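Local coordinates for protein carboxylesterase (Ferroplasma acidiphilum, PDB 3WJ2) that probably hydrolyses carboxylic ester bonds, as an alpha/beta-hydrolase carboxylesterase from an acid-loving archaeon, at residues N160-L165 against Q180-P185; Y81-G86 against Y115-E120. All coordinates share one frame; numbering follows the deposited sequence.

Contact 1 (N160-L165 against Q180-P185); sequences NLAAAL and QVLFYP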
loop_
_atom_site.group_PDB
_atom_site.type_symbol
_atom_site.label_atom_id
_atom_site.label_comp_id
_atom_site.label_asym_id
_atom_site.label_seq_id
_atom_site.Cartn_x
_atom_site.Cartn_y
_atom_site.Cartn_z
ATOM N N ASN B 160 -11.077 20.859 -6.566
ATOM C CA ASN B 160 -12.403 20.195 -6.842
ATOM C C ASN B 160 -13.176 21.062 -7.817
ATOM O O ASN B 160 -13.727 20.609 -8.811
ATOM C CB ASN B 160 -13.149 20.009 -5.570
ATOM C CG ASN B 160 -14.595 19.704 -5.801
ATOM O OD1 ASN B 160 -15.402 20.562 -6.014
ATOM N ND2 ASN B 160 -14.939 18.461 -5.608
ATOM N N LEU B 161 -13.207 22.397 -7.560
ATOM C CA LEU B 161 -13.987 23.308 -8.436
ATOM C C LEU B 161 -13.452 23.288 -9.904
ATOM O O LEU B 161 -14.221 23.307 -10.855
ATOM C CB LEU B 161 -13.908 24.787 -7.922
ATOM C CG LEU B 161 -14.529 24.858 -6.581
ATOM C CD1 LEU B 161 -14.357 26.370 -6.039
ATOM C CD2 LEU B 161 -16.025 24.491 -6.474
ATOM N N ALA B 162 -12.090 23.240 -10.039
ATOM C CA ALA B 162 -11.443 23.231 -11.306
ATOM C C ALA B 162 -11.843 21.908 -12.069
ATOM O O ALA B 162 -12.233 22.012 -13.215
ATOM C CB ALA B 162 -9.987 23.321 -11.171
ATOM N N ALA B 163 -11.802 20.788 -11.354
ATOM C CA ALA B 163 -12.082 19.491 -12.024
ATOM C C ALA B 163 -13.566 19.541 -12.355
ATOM O O ALA B 163 -13.936 19.102 -13.463
ATOM C CB ALA B 163 -11.812 18.356 -11.086
ATOM N N ALA B 164 -14.438 19.976 -11.466
ATOM C CA ALA B 164 -15.898 19.919 -11.694
ATOM C C ALA B 164 -16.346 20.833 -12.809
ATOM O O ALA B 164 -17.225 20.459 -13.589
ATOM C CB ALA B 164 -16.576 20.275 -10.417
ATOM N N LEU B 165 -15.740 22.017 -12.913
ATOM C CA LEU B 165 -16.220 22.953 -13.937
ATOM C C LEU B 165 -15.869 22.333 -15.298
ATOM O O LEU B 165 -16.661 22.515 -16.245
ATOM C CB LEU B 165 -15.694 24.402 -13.756
ATOM C CG LEU B 165 -14.234 24.637 -14.135
ATOM C CD1 LEU B 165 -14.148 25.060 -15.580
ATOM C CD2 LEU B 165 -13.744 25.846 -13.295
ATOM N N GLN B 180 -6.313 21.542 -16.895
ATOM C CA GLN B 180 -6.776 21.545 -15.513
ATOM C C GLN B 180 -5.622 21.156 -14.671
ATOM O O GLN B 180 -5.099 20.075 -14.815
ATOM C CB GLN B 180 -8.057 20.663 -15.332
ATOM C CG GLN B 180 -7.851 19.195 -15.814
ATOM C CD GLN B 180 -9.086 18.367 -15.625
ATOM O OE1 GLN B 180 -9.721 18.452 -14.607
ATOM N NE2 GLN B 180 -9.423 17.512 -16.660
ATOM N N VAL B 181 -5.225 22.054 -13.764
ATOM C CA VAL B 181 -3.983 21.794 -12.954
ATOM C C VAL B 181 -4.531 21.585 -11.514
ATOM O O VAL B 181 -5.133 22.506 -10.869
ATOM C CB VAL B 181 -3.127 23.006 -12.954
ATOM C CG1 VAL B 181 -1.890 22.628 -12.083
ATOM C CG2 VAL B 181 -2.663 23.323 -14.361
ATOM N N LEU B 182 -4.430 20.326 -11.052
ATOM C CA LEU B 182 -5.185 19.964 -9.844
ATOM C C LEU B 182 -4.211 19.592 -8.753
ATOM O O LEU B 182 -3.664 18.507 -8.711
ATOM C CB LEU B 182 -6.091 18.664 -10.130
ATOM C CG LEU B 182 -6.997 18.898 -11.361
ATOM C CD1 LEU B 182 -7.716 17.515 -11.709
ATOM C CD2 LEU B 182 -8.035 20.026 -11.218
ATOM N N PHE B 183 -4.067 20.506 -7.754
ATOM C CA PHE B 183 -3.266 20.102 -6.605
ATOM C C PHE B 183 -4.177 19.528 -5.560
ATOM O O PHE B 183 -5.030 20.200 -4.921
ATOM C CB PHE B 183 -2.604 21.435 -5.966
ATOM C CG PHE B 183 -1.443 21.962 -6.742
ATOM C CD1 PHE B 183 -0.152 21.506 -6.480
ATOM C CD2 PHE B 183 -1.642 23.024 -7.669
ATOM C CE1 PHE B 183 0.929 21.975 -7.271
ATOM C CE2 PHE B 183 -0.531 23.538 -8.432
ATOM C CZ PHE B 183 0.746 23.028 -8.181
ATOM N N TYR B 184 -4.003 18.196 -5.374
ATOM C CA TYR B 184 -4.728 17.445 -4.335
ATOM C C TYR B 184 -6.201 17.883 -4.105
ATOM O O TYR B 184 -6.639 18.256 -2.977
ATOM C CB TYR B 184 -3.898 17.379 -3.006
ATOM C CG TYR B 184 -3.293 18.699 -2.571
ATOM C CD1 TYR B 184 -4.046 19.536 -1.779
ATOM C CD2 TYR B 184 -2.009 19.022 -3.026
ATOM C CE1 TYR B 184 -3.412 20.767 -1.338
ATOM C CE2 TYR B 184 -1.361 20.183 -2.612
ATOM C CZ TYR B 184 -2.104 21.002 -1.806
ATOM O OH TYR B 184 -1.508 22.250 -1.404
ATOM N N PRO B 185 -7.082 17.697 -5.148
ATOM C CA PRO B 185 -8.483 18.076 -4.969
ATOM C C PRO B 185 -9.258 17.095 -4.012
ATOM O O PRO B 185 -8.867 15.903 -3.901
ATOM C CB PRO B 185 -9.094 17.796 -6.365
ATOM C CG PRO B 185 -8.087 16.863 -7.073
ATOM C CD PRO B 185 -6.688 17.264 -6.487
HETATM O O HOH W 1 -12.100 17.185 -14.585
#
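Leu182 lays its CD2 methyl against the helix backbone between Ala162 and Ala163. CD2 lies 3.8 Å from Ala162 CB and packs as closely against the amide nitrogen of Ala163, with the Ala163 methyl beside it. The side chain leaves its strand obliquely; with CG opposite the carbonyl carbon (chi1 -55°) and the branch extended beyond it, the isobutyl end swings over to the helix. Alanine suits both helix positions, since a one-carbon side chain lets the leucine come down almost to the main chain. The pairing joins the helix of a beta-alpha-beta unit, built from strand 150-155, helix 157-172 and strand 180-183 of the alpha/beta-hydrolase sheet, to the second of its strands, which runs at 146° to it with the short axes 8.1 Å apart. At the start of this strand Gln180 places its amide oxygen 3.7 Å from Ala163 CA. A water bridges the two segments, donating to Gln180 OE1 at 2.7 Å and to Ala163 O at 2.9 Å. Gln180 NE2 instead donates to Pro241 O, so both ends of the amide have work and its rotation is fixed. Where the strand has ended, the Pro185 ring turns CB toward the helix, 3.7 Å from Asn160 N, while Asn160 ND2 is bonded to Ser186 O and Phe229 O.

Contact 2 (Y81-G86 against Y115-E120); sequences YYHGGG and YRLAPE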
loop_
_atom_site.group_PDB
_atom_site.type_symbol
_atom_site.label_atom_id
_atom_site.label_comp_id
_atom_site.label_asym_id
_atom_site.label_seq_id
_atom_site.Cartn_x
_atom_site.Cartn_y
_atom_site.Cartn_z
ATOM N N TYR B 81 -7.182 30.649 -11.126
ATOM C CA TYR B 81 -6.773 29.870 -9.930
ATOM C C TYR B 81 -7.859 29.976 -8.915
ATOM O O TYR B 81 -8.293 31.087 -8.508
ATOM C CB TYR B 81 -5.434 30.417 -9.345
ATOM C CG TYR B 81 -4.893 29.364 -8.401
ATOM C CD1 TYR B 81 -4.085 28.339 -8.948
ATOM C CD2 TYR B 81 -5.259 29.382 -7.056
ATOM C CE1 TYR B 81 -3.604 27.313 -8.106
ATOM C CE2 TYR B 81 -4.816 28.282 -6.208
ATOM C CZ TYR B 81 -4.040 27.278 -6.790
ATOM O OH TYR B 81 -3.638 26.221 -5.996
ATOM N N TYR B 82 -8.319 28.837 -8.400
ATOM C CA TYR B 82 -9.317 28.813 -7.350
ATOM C C TYR B 82 -8.717 28.244 -6.077
ATOM O O TYR B 82 -8.271 27.099 -5.960
ATOM C CB TYR B 82 -10.590 27.925 -7.740
ATOM C CG TYR B 82 -11.176 28.409 -9.077
ATOM C CD1 TYR B 82 -12.091 29.403 -9.097
ATOM C CD2 TYR B 82 -10.694 27.854 -10.328
ATOM C CE1 TYR B 82 -12.541 29.948 -10.310
ATOM C CE2 TYR B 82 -11.175 28.373 -11.526
ATOM C CZ TYR B 82 -12.134 29.370 -11.481
ATOM O OH TYR B 82 -12.602 29.962 -12.640
ATOM N N HIS B 83 -8.637 29.111 -5.048
ATOM C CA HIS B 83 -7.860 28.717 -3.845
ATOM C C HIS B 83 -8.552 27.603 -3.067
ATOM O O HIS B 83 -9.773 27.298 -3.241
ATOM C CB HIS B 83 -7.826 29.983 -2.871
ATOM C CG HIS B 83 -9.163 30.391 -2.297
ATOM N ND1 HIS B 83 -9.715 29.834 -1.160
ATOM C CD2 HIS B 83 -10.025 31.346 -2.697
ATOM C CE1 HIS B 83 -10.879 30.404 -0.938
ATOM N NE2 HIS B 83 -11.085 31.317 -1.867
ATOM N N GLY B 84 -7.791 26.963 -2.212
ATOM C CA GLY B 84 -8.299 25.936 -1.247
ATOM C C GLY B 84 -8.837 26.497 0.056
ATOM O O GLY B 84 -8.880 27.730 0.213
ATOM N N GLY B 85 -9.099 25.633 1.002
ATOM C CA GLY B 85 -9.808 26.091 2.254
ATOM C C GLY B 85 -11.144 25.397 2.614
ATOM O O GLY B 85 -11.982 25.936 3.327
ATOM N N GLY B 86 -11.270 24.145 2.073
ATOM C CA GLY B 86 -12.431 23.364 2.513
ATOM C C GLY B 86 -13.776 23.890 2.100
ATOM O O GLY B 86 -14.769 23.452 2.621
ATOM N N TYR B 115 -14.326 32.834 -5.032
ATOM C CA TYR B 115 -15.697 32.287 -5.040
ATOM C C TYR B 115 -16.348 32.337 -3.694
ATOM O O TYR B 115 -15.671 32.613 -2.682
ATOM C CB TYR B 115 -15.609 30.803 -5.528
ATOM C CG TYR B 115 -14.677 29.923 -4.659
ATOM C CD1 TYR B 115 -15.191 29.267 -3.497
ATOM C CD2 TYR B 115 -13.293 29.800 -4.991
ATOM C CE1 TYR B 115 -14.305 28.477 -2.756
ATOM C CE2 TYR B 115 -12.459 28.937 -4.259
ATOM C CZ TYR B 115 -12.998 28.330 -3.157
ATOM O OH TYR B 115 -12.251 27.522 -2.313
ATOM N N ARG B 116 -17.655 32.154 -3.672
ATOM C CA ARG B 116 -18.467 32.323 -2.414
ATOM C C ARG B 116 -18.248 31.084 -1.526
ATOM O O ARG B 116 -18.130 29.916 -2.011
ATOM C CB ARG B 116 -19.919 32.537 -2.757
ATOM C CG ARG B 116 -20.071 33.955 -3.424
ATOM C CD ARG B 116 -21.516 34.142 -3.958
ATOM N NE ARG B 116 -21.796 33.136 -4.988
ATOM C CZ ARG B 116 -22.985 32.859 -5.518
ATOM N NH1 ARG B 116 -24.029 33.579 -5.008
ATOM N NH2 ARG B 116 -23.151 31.918 -6.444
ATOM N N LEU B 117 -18.230 31.323 -0.214
ATOM C CA LEU B 117 -17.850 30.312 0.737
ATOM C C LEU B 117 -19.040 29.840 1.567
ATOM O O LEU B 117 -20.008 30.538 1.824
ATOM C CB LEU B 117 -16.746 30.863 1.711
ATOM C CG LEU B 117 -15.540 31.320 0.934
ATOM C CD1 LEU B 117 -14.615 32.152 1.968
ATOM C CD2 LEU B 117 -14.806 30.114 0.370
ATOM N N ALA B 118 -18.915 28.584 2.022
ATOM C CA ALA B 118 -19.935 27.909 2.817
ATOM C C ALA B 118 -19.622 28.122 4.297
ATOM O O ALA B 118 -18.464 28.483 4.660
ATOM C CB ALA B 118 -19.817 26.402 2.524
ATOM N N PRO B 119 -20.670 27.995 5.158
ATOM C CA PRO B 119 -22.048 27.566 4.881
ATOM C C PRO B 119 -22.967 28.695 4.478
ATOM O O PRO B 119 -24.143 28.400 4.147
ATOM C CB PRO B 119 -22.521 27.011 6.271
ATOM C CG PRO B 119 -21.751 27.941 7.211
ATOM C CD PRO B 119 -20.400 28.131 6.601
ATOM N N GLU B 120 -22.444 29.937 4.453
ATOM C CA GLU B 120 -23.316 31.018 4.058
ATOM C C GLU B 120 -23.802 30.803 2.640
ATOM O O GLU B 120 -24.936 31.155 2.307
ATOM C CB GLU B 120 -22.654 32.381 4.239
ATOM C CG GLU B 120 -22.249 32.715 5.687
ATOM C CD GLU B 120 -20.835 32.231 6.105
ATOM O OE1 GLU B 120 -20.333 32.724 7.147
ATOM O OE2 GLU B 120 -20.211 31.418 5.388
HETATM O O HOH W 2 -13.205 33.042 -1.762
#
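His83 and Tyr115 stack face to face in an offset arrangement, the histidine opening the His-Gly-Gly-Gly motif of the hormone-sensitive-lipase branch of the alpha/beta hydrolases. In these enzymes the second and third glycines of the motif supply oxyanion-hole N-H groups, a role that probably falls here to Gly85 and Gly86. The ring planes lie within 13° of parallel with centroids 4.5 Å apart, the slide bringing Tyr115 CE2 under the rim of the imidazole. Both side chains have CG tucked between the backbone N and the carbonyl carbon (chi1 66° for His83), and this fold-back turns the histidine ring over the tyrosine. The phenol then passes beneath it and donates from OH to His83 O at 2.7 Å, approaching tilted from the carbonyl plane. A tyrosine suits this place because it brings a flat ring and a donor together. The imidazole is also held by its edges: ND1 donates almost straight to Gly84 O (2.6 Å, 168°), and the acceptor lies in the ring plane, which fixes the flip of the ring. With an alanine in place of His83, the Tyr115 face would probably lose its stacking partner and Gly84 O its donor, leaving the glycine loop less firmly held. Gly85 must lack a side chain, because at its backbone angles a CB would jam against Gly84 O. Leu117 CD2 lies at the edge of the imidazole, 4.1 Å from His83 CE1. In the imidazole plane a water sits 2.7 Å from His83 NE2 and donates to Tyr115 O at the same distance.

In the fold
Along the chain both segments of contact 2 come ahead of those of contact 1, yet the contact centres lie only about 13 Å apart and their side chains meet directly. Leu161 CD1 of the helix packs 3.7 Å from Tyr115 CE2, and Leu165 CD2, one turn further on, comes within 4.0 Å of Tyr82 CE2. Both contacts reach the same sheet, in which strand 150-155 lies between strands 78-82 and 180-183. That central strand leads into the probable nucleophile elbow, with Gly154, Ser156 and Gly158, from which helix 157-172 sets out. Contact 1 packs this helix against strand 180-183, its Ala162 side chain near the probable elbow without touching it; the Tyr82 side chain of contact 2 does.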